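Local coordinates for protein elongation factor G (Thermus thermophilus, PDB 2DY1) that binds GTP together with a magnesium ion and probably acts as a GTPase elongation factor in protein synthesis, at residues V12-H17 with L78-G83; D50-A55 with Q292-M297; T61-V66 with V288-V293; Y329-K334 with G345-V350. One frame throughout, in Å; residues are numbered along the deposited sequence.

Interaction 1: residues V12-H17 with L78-G83; sequences VALVGH and LLDAPG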
loop_
_atom_site.group_PDB
_atom_site.type_symbol
_atom_site.label_atom_id
_atom_site.label_comp_id
_atom_site.label_asym_id
_atom_site.label_seq_id
_atom_site.Cartn_x
_atom_site.Cartn_y
_atom_site.Cartn_z
ATOM N N VAL A 12 13.487 10.083 10.870
ATOM C CA VAL A 12 12.978 8.835 11.438
ATOM C C VAL A 12 11.513 8.625 11.104
ATOM O O VAL A 12 10.725 9.562 11.249
ATOM C CB VAL A 12 13.124 8.890 12.998
ATOM C CG1 VAL A 12 12.586 7.611 13.647
ATOM C CG2 VAL A 12 14.604 9.110 13.387
ATOM N N ALA A 13 11.151 7.413 10.659
ATOM C CA ALA A 13 9.733 7.107 10.380
ATOM C C ALA A 13 9.197 6.375 11.602
ATOM O O ALA A 13 9.802 5.404 12.040
ATOM C CB ALA A 13 9.599 6.209 9.174
ATOM N N LEU A 14 8.064 6.839 12.123
ATOM C CA LEU A 14 7.426 6.239 13.304
ATOM C C LEU A 14 6.295 5.384 12.725
ATOM O O LEU A 14 5.311 5.902 12.145
ATOM C CB LEU A 14 6.888 7.356 14.201
ATOM C CG LEU A 14 5.998 6.953 15.373
ATOM C CD1 LEU A 14 6.709 5.946 16.276
ATOM C CD2 LEU A 14 5.679 8.215 16.147
ATOM N N VAL A 15 6.431 4.070 12.891
ATOM C CA VAL A 15 5.491 3.108 12.324
ATOM C C VAL A 15 5.047 2.134 13.392
ATOM O O VAL A 15 5.589 2.128 14.498
ATOM C CB VAL A 15 6.151 2.323 11.178
ATOM C CG1 VAL A 15 6.467 3.277 10.018
ATOM C CG2 VAL A 15 7.481 1.672 11.656
ATOM N N GLY A 16 4.050 1.329 13.065
ATOM C CA GLY A 16 3.566 0.354 14.034
ATOM C C GLY A 16 2.093 0.070 13.792
ATOM O O GLY A 16 1.438 0.775 13.040
ATOM N N HIS A 17 1.577 -0.966 14.431
ATOM C CA HIS A 17 0.183 -1.334 14.267
ATOM C C HIS A 17 -0.743 -0.204 14.643
ATOM O O HIS A 17 -0.436 0.635 15.494
ATOM C CB HIS A 17 -0.138 -2.534 15.159
ATOM C CG HIS A 17 -1.403 -3.245 14.791
ATOM N ND1 HIS A 17 -1.453 -4.227 13.824
ATOM C CD2 HIS A 17 -2.664 -3.120 15.268
ATOM C CE1 HIS A 17 -2.691 -4.674 13.719
ATOM N NE2 HIS A 17 -3.446 -4.019 14.585
ATOM N N LEU A 78 10.627 13.742 12.325
ATOM C CA LEU A 78 9.864 12.534 12.640
ATOM C C LEU A 78 8.655 12.438 11.728
ATOM O O LEU A 78 7.877 13.379 11.629
ATOM C CB LEU A 78 9.409 12.585 14.110
ATOM C CG LEU A 78 8.717 11.341 14.687
ATOM C CD1 LEU A 78 9.713 10.169 14.746
ATOM C CD2 LEU A 78 8.187 11.662 16.096
ATOM N N LEU A 79 8.513 11.302 11.058
ATOM C CA LEU A 79 7.376 11.108 10.149
ATOM C C LEU A 79 6.387 10.186 10.865
ATOM O O LEU A 79 6.655 9.001 11.038
ATOM C CB LEU A 79 7.855 10.482 8.842
ATOM C CG LEU A 79 9.079 11.205 8.249
ATOM C CD1 LEU A 79 9.479 10.558 6.925
ATOM C CD2 LEU A 79 8.752 12.681 8.026
ATOM N N ASP A 80 5.239 10.749 11.269
ATOM C CA ASP A 80 4.206 10.003 12.021
ATOM C C ASP A 80 3.324 9.341 10.965
ATOM O O ASP A 80 2.471 9.980 10.341
ATOM C CB ASP A 80 3.424 10.997 12.912
ATOM C CG ASP A 80 2.291 10.342 13.676
ATOM O OD1 ASP A 80 2.340 9.113 13.833
ATOM O OD2 ASP A 80 1.358 11.072 14.116
ATOM N N ALA A 81 3.556 8.057 10.761
ATOM C CA ALA A 81 2.910 7.303 9.688
ATOM C C ALA A 81 1.662 6.555 10.083
ATOM O O ALA A 81 1.404 6.363 11.277
ATOM C CB ALA A 81 3.944 6.290 9.111
ATOM N N PRO A 82 0.877 6.113 9.082
ATOM C CA PRO A 82 -0.346 5.356 9.349
ATOM C C PRO A 82 -0.008 4.016 9.990
ATOM O O PRO A 82 1.139 3.532 9.960
ATOM C CB PRO A 82 -0.933 5.125 7.959
ATOM C CG PRO A 82 -0.464 6.326 7.175
ATOM C CD PRO A 82 0.984 6.436 7.645
ATOM N N GLY A 83 -1.047 3.385 10.519
ATOM C CA GLY A 83 -0.888 2.078 11.111
ATOM C C GLY A 83 -1.602 1.023 10.263
ATOM O O GLY A 83 -1.119 -0.082 10.104
HETATM O O HOH W 1 3.063 1.528 10.352
#
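V12, A13 and L14 pair with L78, L79 and D80 where strand 9-16 runs parallel to strand 74-80, the short segments lying 4.7 Å apart and inclined by 26°. Three backbone bonds join them: L79 N to V12 O, L14 N to L79 O at 2.8 Å, and A81 N to L14 O. L14 can be followed outward. Its CB lies near L79 O and against L78 CD1, 4.0 Å from the latter. CG stands opposite the backbone nitrogen (chi1 171°), which carries the branch forward beside D80, and CD2 ends 4.2 Å from D80 OD1. The two side chains thus run alongside each other in the same direction, against helix 22-32, where L14 also touches T26. L78 adds CD1 against V12 CG1, and further along V15 CG1 meets A81 CB at 4.0 Å. Beyond the ladder the direct backbone bonds stop, and a water bridges the chains, accepting from G16 N at 2.9 Å and lying 2.8 Å from P82 O. G83 CA then comes within 3.3 Å of G16 O. In this P-loop GTPase core, G16 opens the probable Walker A loop, and D80-A81-P82-G83 has the DxPG sequence of the G3 motif that begins switch II. D80 OD2 bonds to T23 and T49, and G83 touches the GTP. The apolar pairs and backbone bonds are consistent with holding the two nucleotide-facing loops in register, with the D80 carboxylate set about 4 Å from the magnesium ion.

Interaction 2: residues D50-A55 with Q292-M297; sequences DYTPEA and QVDPFM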
loop_
_atom_site.group_PDB
_atom_site.type_symbol
_atom_site.label_atom_id
_atom_site.label_comp_id
_atom_site.label_asym_id
_atom_site.label_seq_id
_atom_site.Cartn_x
_atom_site.Cartn_y
_atom_site.Cartn_z
ATOM N N ASP A 50 -2.959 14.334 12.592
ATOM C CA ASP A 50 -4.272 14.042 12.085
ATOM C C ASP A 50 -5.108 15.302 11.884
ATOM O O ASP A 50 -5.826 15.743 12.783
ATOM C CB ASP A 50 -4.951 13.035 13.031
ATOM C CG ASP A 50 -4.245 11.658 13.047
ATOM O OD1 ASP A 50 -3.399 11.372 12.161
ATOM O OD2 ASP A 50 -4.568 10.823 13.929
ATOM N N TYR A 51 -5.002 15.885 10.694
ATOM C CA TYR A 51 -5.732 17.113 10.395
ATOM C C TYR A 51 -6.717 17.014 9.229
ATOM O O TYR A 51 -7.607 17.851 9.126
ATOM C CB TYR A 51 -4.745 18.268 10.156
ATOM C CG TYR A 51 -3.971 18.167 8.862
ATOM C CD1 TYR A 51 -4.547 18.555 7.644
ATOM C CD2 TYR A 51 -2.675 17.650 8.844
ATOM C CE1 TYR A 51 -3.873 18.443 6.445
ATOM C CE2 TYR A 51 -1.988 17.525 7.638
ATOM C CZ TYR A 51 -2.576 17.924 6.445
ATOM O OH TYR A 51 -1.864 17.833 5.250
ATOM N N THR A 52 -6.581 16.027 8.341
ATOM C CA THR A 52 -7.555 15.937 7.248
ATOM C C THR A 52 -8.878 15.419 7.805
ATOM O O THR A 52 -8.920 14.796 8.872
ATOM C CB THR A 52 -7.124 14.967 6.135
ATOM O OG1 THR A 52 -7.041 13.639 6.669
ATOM C CG2 THR A 52 -5.778 15.397 5.541
ATOM N N PRO A 53 -9.991 15.693 7.114
ATOM C CA PRO A 53 -11.284 15.220 7.598
ATOM C C PRO A 53 -11.334 13.705 7.782
ATOM O O PRO A 53 -11.971 13.188 8.707
ATOM C CB PRO A 53 -12.260 15.674 6.500
ATOM C CG PRO A 53 -11.616 16.907 5.979
ATOM C CD PRO A 53 -10.140 16.518 5.903
ATOM N N GLU A 54 -10.646 12.987 6.894
ATOM C CA GLU A 54 -10.663 11.542 6.937
ATOM C C GLU A 54 -9.927 11.031 8.170
ATOM O O GLU A 54 -10.393 10.112 8.842
ATOM C CB GLU A 54 -10.018 10.983 5.669
ATOM C CG GLU A 54 -10.769 11.361 4.338
ATOM C CD GLU A 54 -10.706 12.851 3.989
ATOM O OE1 GLU A 54 -9.638 13.491 4.158
ATOM O OE2 GLU A 54 -11.749 13.403 3.528
ATOM N N ALA A 55 -8.773 11.626 8.466
ATOM C CA ALA A 55 -8.003 11.207 9.645
ATOM C C ALA A 55 -8.772 11.423 10.933
ATOM O O ALA A 55 -8.747 10.579 11.823
ATOM C CB ALA A 55 -6.669 11.981 9.714
ATOM N N GLN A 292 0.464 16.126 -0.971
ATOM C CA GLN A 292 -0.875 16.458 -0.445
ATOM C C GLN A 292 -1.493 17.429 -1.442
ATOM O O GLN A 292 -0.783 18.208 -2.055
ATOM C CB GLN A 292 -0.841 17.213 0.890
ATOM C CG GLN A 292 -0.546 16.390 2.123
ATOM C CD GLN A 292 -1.552 15.272 2.340
ATOM O OE1 GLN A 292 -1.200 14.098 2.348
ATOM N NE2 GLN A 292 -2.825 15.644 2.528
ATOM N N VAL A 293 -2.813 17.382 -1.615
ATOM C CA VAL A 293 -3.500 18.390 -2.439
ATOM C C VAL A 293 -4.680 18.733 -1.513
ATOM O O VAL A 293 -5.820 18.330 -1.754
ATOM C CB VAL A 293 -4.011 17.838 -3.809
ATOM C CG1 VAL A 293 -4.573 18.979 -4.656
ATOM C CG2 VAL A 293 -2.891 17.156 -4.568
ATOM N N ASP A 294 -4.376 19.424 -0.414
ATOM C CA ASP A 294 -5.385 19.785 0.594
ATOM C C ASP A 294 -6.293 20.888 0.068
ATOM O O ASP A 294 -5.830 21.834 -0.556
ATOM C CB ASP A 294 -4.715 20.293 1.884
ATOM C CG ASP A 294 -3.968 19.199 2.652
ATOM O OD1 ASP A 294 -2.948 19.515 3.311
ATOM O OD2 ASP A 294 -4.396 18.031 2.625
ATOM N N PRO A 295 -7.605 20.780 0.315
ATOM C CA PRO A 295 -8.502 21.832 -0.172
ATOM C C PRO A 295 -8.027 23.223 0.259
ATOM O O PRO A 295 -7.639 23.430 1.418
ATOM C CB PRO A 295 -9.838 21.465 0.466
ATOM C CG PRO A 295 -9.783 19.972 0.510
ATOM C CD PRO A 295 -8.355 19.694 0.963
ATOM N N PHE A 296 -8.064 24.160 -0.685
ATOM C CA PHE A 296 -7.670 25.550 -0.462
ATOM C C PHE A 296 -6.173 25.759 -0.258
ATOM O O PHE A 296 -5.746 26.846 0.141
ATOM C CB PHE A 296 -8.425 26.130 0.736
ATOM C CG PHE A 296 -9.891 25.819 0.725
ATOM C CD1 PHE A 296 -10.421 24.908 1.632
ATOM C CD2 PHE A 296 -10.732 26.383 -0.230
ATOM C CE1 PHE A 296 -11.769 24.560 1.582
ATOM C CE2 PHE A 296 -12.079 26.042 -0.291
ATOM C CZ PHE A 296 -12.598 25.131 0.613
ATOM N N MET A 297 -5.369 24.735 -0.542
ATOM C CA MET A 297 -3.914 24.868 -0.356
ATOM C C MET A 297 -3.143 24.606 -1.639
ATOM O O MET A 297 -2.016 25.096 -1.798
ATOM C CB MET A 297 -3.420 23.900 0.736
ATOM C CG MET A 297 -1.938 24.041 1.117
ATOM S SD MET A 297 -1.526 25.578 2.006
ATOM C CE MET A 297 0.291 25.269 2.361
#
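The Y51 ring and the D294 carboxylate meet almost perpendicularly, their planes 87° apart, with D294 CG and OD1 lying at the edge of the ring close to its plane. The backbone of K334 also comes near this tyrosine, at its CE2 side. From the phenol, Y51 OH donates to D294 OD1 at 2.8 Å, using the syn lone pair of that oxygen. D294 OD2 is occupied separately: Q292 NE2 reaches it at 2.9 Å from the syn side, 30° out of the carboxylate plane, and R439 of helix 430-442 makes a salt bridge to it. The end of Q292 lies beside the hydroxyl, NE2 3.6 Å from Y51 OH. T52 places its methyl CG2 4.2 Å from D294 OD2. This is a junction between the GTP-binding domain and domain 2, in which T52 is the N-cap of helix 53-57: its OG1 lies between the backbone nitrogen and carbonyl carbon (chi1 63°) and accepts from A55 N at 3.2 Å. On the domain 2 side, M297 N bonds back to D294 O, closing the turn 294-297. Q292 OE1 is taken by R63 and K290.

Interaction 3: residues T61-V66 with V288-V293; sequences TVRTGV and VFKVQV. With MG (magnesium ion), chain B; GTP (guanosine-5'-triphosphate), chain C.
R63 and K290 reach toward each other's segments and share one acceptor, Q292 OE1. Among the hydrogen bonds, the guanidinium of R63 grips this oxygen side-on with two nitrogens. R63 NE meets Q292 OE1 at 2.8 Å on a lone pair in the carbonyl plane; R63 NH2 reaches Q292 OE1 at 3.1 Å from 40° above it. Both bonds lie in the guanidinium plane. Bends at chi2 and chi3 of R63 (-63° and -67°) fold the chain so that this edge faces the amide. NH2 also makes a weak bond to V291 O and a hydrogen bond to the carbonyl of E408 in helix 392-408. K290 NZ donates to Q292 OE1 from above the carbonyl plane and to T64 O at 2.9 Å. The charged interactions centre on K290, whose ammonium forms a salt bridge with E90 of helix 88-97 and a cation-pi contact with Y302. R63 NE lies 4.0 Å from K290 NZ. Metal coordination occupies the start of 61-66: T61 OG1 binds the magnesium ion together with T23, O2G and O2B of GTP and two waters, and T61 N donates to GTP O2G at 3.0 Å. T61 is the threonine expected of the G2 motif in switch I. The shared, partly negative OE1 and the E90 carboxylate would probably ease the closeness of the two cations, while the three N-H donors probably polarise the Q292 carbonyl. The chemistry thus implies a buried polar joint that links domain 2 to the segment carrying the magnesium-binding threonine.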
loop_
_atom_site.group_PDB
_atom_site.type_symbol
_atom_site.label_atom_id
_atom_site.label_comp_id
_atom_site.label_asym_id
_atom_site.label_seq_id
_atom_site.Cartn_x
_atom_site.Cartn_y
_atom_site.Cartn_z
ATOM N N THR A 61 -4.444 7.684 11.621
ATOM C CA THR A 61 -3.597 8.437 10.727
ATOM C C THR A 61 -3.732 7.909 9.303
ATOM O O THR A 61 -3.199 6.856 8.946
ATOM C CB THR A 61 -2.140 8.355 11.246
ATOM O OG1 THR A 61 -2.097 9.014 12.513
ATOM C CG2 THR A 61 -1.154 9.054 10.295
ATOM N N VAL A 62 -4.443 8.674 8.477
ATOM C CA VAL A 62 -4.675 8.322 7.081
ATOM C C VAL A 62 -3.507 8.829 6.238
ATOM O O VAL A 62 -3.148 8.215 5.229
ATOM C CB VAL A 62 -5.987 8.985 6.595
ATOM C CG1 VAL A 62 -6.188 8.791 5.088
ATOM C CG2 VAL A 62 -7.150 8.405 7.391
ATOM N N ARG A 63 -2.941 9.956 6.673
ATOM C CA ARG A 63 -1.844 10.598 5.961
ATOM C C ARG A 63 -0.696 10.898 6.895
ATOM O O ARG A 63 -0.894 11.443 7.987
ATOM C CB ARG A 63 -2.317 11.918 5.350
ATOM C CG ARG A 63 -3.571 11.815 4.459
ATOM C CD ARG A 63 -3.355 10.961 3.239
ATOM N NE ARG A 63 -2.396 11.604 2.332
ATOM C CZ ARG A 63 -1.887 11.019 1.249
ATOM N NH1 ARG A 63 -2.234 9.783 0.921
ATOM N NH2 ARG A 63 -1.026 11.686 0.480
ATOM N N THR A 64 0.511 10.530 6.472
ATOM C CA THR A 64 1.697 10.810 7.258
ATOM C C THR A 64 1.824 12.299 7.575
ATOM O O THR A 64 1.618 13.149 6.699
ATOM C CB THR A 64 2.938 10.385 6.461
ATOM O OG1 THR A 64 2.834 8.991 6.163
ATOM C CG2 THR A 64 4.232 10.677 7.242
ATOM N N GLY A 65 2.146 12.601 8.831
ATOM C CA GLY A 65 2.360 13.977 9.261
ATOM C C GLY A 65 3.819 14.160 9.649
ATOM O O GLY A 65 4.431 13.283 10.238
ATOM N N VAL A 66 4.383 15.307 9.292
ATOM C CA VAL A 66 5.769 15.607 9.638
ATOM C C VAL A 66 5.821 16.400 10.939
ATOM O O VAL A 66 5.039 17.343 11.153
ATOM C CB VAL A 66 6.445 16.431 8.509
ATOM C CG1 VAL A 66 7.907 16.703 8.880
ATOM C CG2 VAL A 66 6.367 15.661 7.186
ATOM N N VAL A 288 10.695 13.092 -3.789
ATOM C CA VAL A 288 9.347 13.492 -3.352
ATOM C C VAL A 288 8.759 12.171 -2.830
ATOM O O VAL A 288 8.492 11.260 -3.617
ATOM C CB VAL A 288 8.508 13.981 -4.544
ATOM C CG1 VAL A 288 7.074 14.261 -4.108
ATOM C CG2 VAL A 288 9.121 15.268 -5.125
ATOM N N PHE A 289 8.571 12.057 -1.511
ATOM C CA PHE A 289 8.061 10.800 -0.960
ATOM C C PHE A 289 6.559 10.776 -0.794
ATOM O O PHE A 289 5.977 9.721 -0.611
ATOM C CB PHE A 289 8.768 10.436 0.364
ATOM C CG PHE A 289 8.418 11.321 1.520
ATOM C CD1 PHE A 289 7.405 10.951 2.418
ATOM C CD2 PHE A 289 9.136 12.498 1.748
ATOM C CE1 PHE A 289 7.125 11.771 3.548
ATOM C CE2 PHE A 289 8.869 13.305 2.846
ATOM C CZ PHE A 289 7.863 12.942 3.751
ATOM N N LYS A 290 5.951 11.952 -0.813
ATOM C CA LYS A 290 4.482 12.029 -0.749
ATOM C C LYS A 290 4.011 13.377 -1.233
ATOM O O LYS A 290 4.784 14.350 -1.309
ATOM C CB LYS A 290 3.938 11.791 0.674
ATOM C CG LYS A 290 4.239 12.901 1.653
ATOM C CD LYS A 290 3.423 12.803 2.950
ATOM C CE LYS A 290 2.014 13.387 2.739
ATOM N NZ LYS A 290 1.055 12.993 3.836
ATOM N N VAL A 291 2.712 13.444 -1.509
ATOM C CA VAL A 291 2.106 14.663 -2.006
ATOM C C VAL A 291 0.766 14.878 -1.315
ATOM O O VAL A 291 0.068 13.901 -1.023
ATOM C CB VAL A 291 1.830 14.534 -3.526
ATOM C CG1 VAL A 291 0.910 15.658 -4.001
ATOM C CG2 VAL A 291 3.158 14.582 -4.308
ATOM N N GLN A 292 0.464 16.126 -0.971
ATOM C CA GLN A 292 -0.875 16.458 -0.445
ATOM C C GLN A 292 -1.493 17.429 -1.442
ATOM O O GLN A 292 -0.783 18.208 -2.055
ATOM C CB GLN A 292 -0.841 17.213 0.890
ATOM C CG GLN A 292 -0.546 16.390 2.123
ATOM C CD GLN A 292 -1.552 15.272 2.340
ATOM O OE1 GLN A 292 -1.200 14.098 2.348
ATOM N NE2 GLN A 292 -2.825 15.644 2.528
ATOM N N VAL A 293 -2.813 17.382 -1.615
ATOM C CA VAL A 293 -3.500 18.390 -2.439
ATOM C C VAL A 293 -4.680 18.733 -1.513
ATOM O O VAL A 293 -5.820 18.330 -1.754
ATOM C CB VAL A 293 -4.011 17.838 -3.809
ATOM C CG1 VAL A 293 -4.573 18.979 -4.656
ATOM C CG2 VAL A 293 -2.891 17.156 -4.568
HETATM MG MG MG B . -1.679 7.972 14.230
HETATM P PG GTP C . -2.944 4.936 14.075
HETATM O O1G GTP C . -4.513 4.712 13.813
HETATM O O2G GTP C . -2.505 6.354 13.464
HETATM O O3G GTP C . -2.108 3.824 13.570
HETATM O O3B GTP C . -2.885 5.057 15.680
HETATM P PB GTP C . -1.646 5.647 16.511
HETATM O O1B GTP C . -0.584 4.615 16.577
HETATM O O2B GTP C . -1.277 6.980 15.979
HETATM O O3A GTP C . -2.261 5.728 17.991
HETATM P PA GTP C . -2.938 7.042 18.613
HETATM O O1A GTP C . -1.872 7.985 19.020
HETATM O O2A GTP C . -3.994 7.519 17.691
HETATM O "O5'" GTP C . -3.618 6.481 19.957
HETATM C "C5'" GTP C . -4.796 5.681 19.844
HETATM C "C4'" GTP C . -5.480 5.569 21.205
HETATM O "O4'" GTP C . -4.480 5.109 22.129
HETATM C "C3'" GTP C . -5.911 6.956 21.688
HETATM O "O3'" GTP C . -7.076 6.825 22.507
HETATM C "C2'" GTP C . -4.718 7.404 22.531
HETATM O "O2'" GTP C . -5.168 8.307 23.546
HETATM C "C1'" GTP C . -4.378 6.069 23.191
HETATM N N9 GTP C . -3.007 6.032 23.749
HETATM C C8 GTP C . -1.885 6.312 23.089
HETATM N N7 GTP C . -0.833 6.042 23.860
HETATM C C5 GTP C . -1.287 5.590 25.026
HETATM C C6 GTP C . -0.669 5.160 26.196
HETATM O O6 GTP C . 0.555 5.097 26.295
HETATM N N1 GTP C . -1.475 4.757 27.268
HETATM C C2 GTP C . -2.870 4.788 27.146
HETATM N N2 GTP C . -3.638 4.404 28.161
HETATM N N3 GTP C . -3.429 5.204 26.000
HETATM C C4 GTP C . -2.677 5.594 24.961
HETATM O O HOH W 2 -3.481 8.646 15.056
HETATM O O HOH W 3 0.215 7.493 13.484
#

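Interaction 4: residues Y329-K334 with G345-V350; sequences YVPMGK and GFVLGV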
loop_
_atom_site.group_PDB
_atom_site.type_symbol
_atom_site.label_atom_id
_atom_site.label_comp_id
_atom_site.label_asym_id
_atom_site.label_seq_id
_atom_site.Cartn_x
_atom_site.Cartn_y
_atom_site.Cartn_z
ATOM N N TYR A 329 10.648 25.572 2.980
ATOM C CA TYR A 329 9.702 25.407 4.083
ATOM C C TYR A 329 9.796 24.014 4.663
ATOM O O TYR A 329 9.945 23.052 3.912
ATOM C CB TYR A 329 8.253 25.555 3.606
ATOM C CG TYR A 329 7.916 26.848 2.927
ATOM C CD1 TYR A 329 7.582 27.972 3.668
ATOM C CD2 TYR A 329 7.951 26.949 1.542
ATOM C CE1 TYR A 329 7.290 29.181 3.035
ATOM C CE2 TYR A 329 7.658 28.139 0.903
ATOM C CZ TYR A 329 7.331 29.249 1.660
ATOM O OH TYR A 329 7.046 30.429 1.017
ATOM N N VAL A 330 9.694 23.924 5.984
ATOM C CA VAL A 330 9.679 22.638 6.675
ATOM C C VAL A 330 8.227 22.487 7.114
ATOM O O VAL A 330 7.632 23.417 7.660
ATOM C CB VAL A 330 10.581 22.638 7.916
ATOM C CG1 VAL A 330 10.271 21.432 8.762
ATOM C CG2 VAL A 330 12.071 22.601 7.499
ATOM N N PRO A 331 7.638 21.303 6.892
ATOM C CA PRO A 331 6.243 21.083 7.283
ATOM C C PRO A 331 6.081 20.611 8.720
ATOM O O PRO A 331 6.934 19.913 9.263
ATOM C CB PRO A 331 5.770 20.025 6.302
ATOM C CG PRO A 331 7.009 19.226 6.027
ATOM C CD PRO A 331 8.157 20.199 6.069
ATOM N N MET A 332 5.002 21.071 9.348
ATOM C CA MET A 332 4.648 20.635 10.703
ATOM C C MET A 332 3.173 20.369 10.522
ATOM O O MET A 332 2.347 21.289 10.594
ATOM C CB MET A 332 4.863 21.717 11.758
ATOM C CG MET A 332 4.416 21.260 13.141
ATOM S SD MET A 332 4.954 22.375 14.460
ATOM C CE MET A 332 6.627 21.984 14.551
ATOM N N GLY A 333 2.832 19.112 10.288
ATOM C CA GLY A 333 1.436 18.815 10.009
ATOM C C GLY A 333 1.065 19.590 8.750
ATOM O O GLY A 333 1.803 19.590 7.753
ATOM N N LYS A 334 -0.074 20.273 8.775
ATOM C CA LYS A 334 -0.506 21.023 7.608
ATOM C C LYS A 334 0.159 22.381 7.418
ATOM O O LYS A 334 -0.064 23.025 6.386
ATOM C CB LYS A 334 -2.029 21.219 7.655
ATOM C CG LYS A 334 -2.544 22.324 8.579
ATOM C CD LYS A 334 -4.072 22.268 8.605
ATOM C CE LYS A 334 -4.638 23.368 9.480
ATOM N NZ LYS A 334 -6.136 23.279 9.477
ATOM N N GLY A 345 18.783 15.415 5.726
ATOM C CA GLY A 345 17.965 14.971 6.846
ATOM C C GLY A 345 16.667 15.775 6.894
ATOM O O GLY A 345 15.648 15.314 7.412
ATOM N N PHE A 346 16.707 16.988 6.360
ATOM C CA PHE A 346 15.503 17.816 6.333
ATOM C C PHE A 346 14.439 17.222 5.430
ATOM O O PHE A 346 14.721 16.499 4.462
ATOM C CB PHE A 346 15.804 19.216 5.763
ATOM C CG PHE A 346 16.195 20.235 6.785
ATOM C CD1 PHE A 346 17.272 20.013 7.637
ATOM C CD2 PHE A 346 15.479 21.437 6.899
ATOM C CE1 PHE A 346 17.636 20.960 8.590
ATOM C CE2 PHE A 346 15.831 22.396 7.854
ATOM C CZ PHE A 346 16.912 22.160 8.703
ATOM N N VAL A 347 13.193 17.543 5.780
ATOM C CA VAL A 347 12.059 17.219 4.953
ATOM C C VAL A 347 11.503 18.602 4.656
ATOM O O VAL A 347 11.338 19.426 5.554
ATOM C CB VAL A 347 11.003 16.381 5.686
ATOM C CG1 VAL A 347 9.705 16.368 4.866
ATOM C CG2 VAL A 347 11.534 14.952 5.853
ATOM N N LEU A 348 11.286 18.875 3.375
ATOM C CA LEU A 348 10.758 20.161 2.958
ATOM C C LEU A 348 9.377 20.029 2.369
ATOM O O LEU A 348 9.037 18.995 1.799
ATOM C CB LEU A 348 11.658 20.772 1.886
ATOM C CG LEU A 348 13.102 21.060 2.317
ATOM C CD1 LEU A 348 13.874 21.566 1.098
ATOM C CD2 LEU A 348 13.137 22.092 3.415
ATOM N N GLY A 349 8.581 21.087 2.504
ATOM C CA GLY A 349 7.263 21.095 1.891
ATOM C C GLY A 349 7.374 22.137 0.790
ATOM O O GLY A 349 7.711 23.286 1.082
ATOM N N VAL A 350 7.107 21.752 -0.450
ATOM C CA VAL A 350 7.206 22.671 -1.593
ATOM C C VAL A 350 5.794 23.025 -2.056
ATOM O O VAL A 350 5.086 22.160 -2.549
ATOM C CB VAL A 350 7.972 21.981 -2.765
ATOM C CG1 VAL A 350 8.118 22.928 -3.950
ATOM C CG2 VAL A 350 9.350 21.529 -2.290
HETATM O O HOH W 4 10.349 24.066 0.546
#
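Y329 and G349 meet where the short strand segments 329-332 and 347-350 cross at 98°, 4.4 Å apart at closest approach, so that a single direct backbone hydrogen bond joins them and no ladder forms. In that bond G349 N donates to Y329 O at 2.8 Å, and L348 CA adds a CA-H...O contact to the same oxygen. A water beside this bond accepts from Y329 N and donates to G349 O, forming a second bridge between the two residues. Around it, CB of Y329 lies 3.4 Å from G349 O, which is near the plane of the tyrosine ring at its edge, and L348 CD2 lies against Y329 O. V330 sends CG2 to F346 CD2 at 3.7 Å; with CG1 opposite the backbone nitrogen (chi1 166°), the other methyl is turned to the phenylalanine. P331 packs its CD 3.3 Å from V347 O, a buried carbonyl with no partner in the model, and its CG 4.1 Å from V347 CG1, the two side chains crossing at about a right angle. The contact joins the two antiparallel sheets that make up the domain 2 barrel, a domain shared by translational GTPases. Strand 323-332 lies inside one, beside 335-343, and 347-350 edges the other, beside 298-307. The G domain adjoins both segments: V66 of strand 65-71 touches P331 and V347, and F77 of strand 74-80 touches V330 and F346.

From the N terminus, residues 12-17 come first, and interaction 1 closes a loop on 78-83 that encloses the 50-55 and 61-66 segments. Both of these leave that loop to reach strand 285-294, so interactions 2 and 3 each cross interaction 1. They end on the same strand, sharing Q292 and V293, and D50 OD1 bonds to T61 OG1 between them. Interaction 4 follows in series as a short loop within domain 2. Strands 65-71 and 74-80 are neighbours in the G domain sheet, where G65 O and D80 N connect interactions 3 and 1. V66 O and G333 N connect interaction 3 to interaction 4, tying that sheet to the domain 2 barrel.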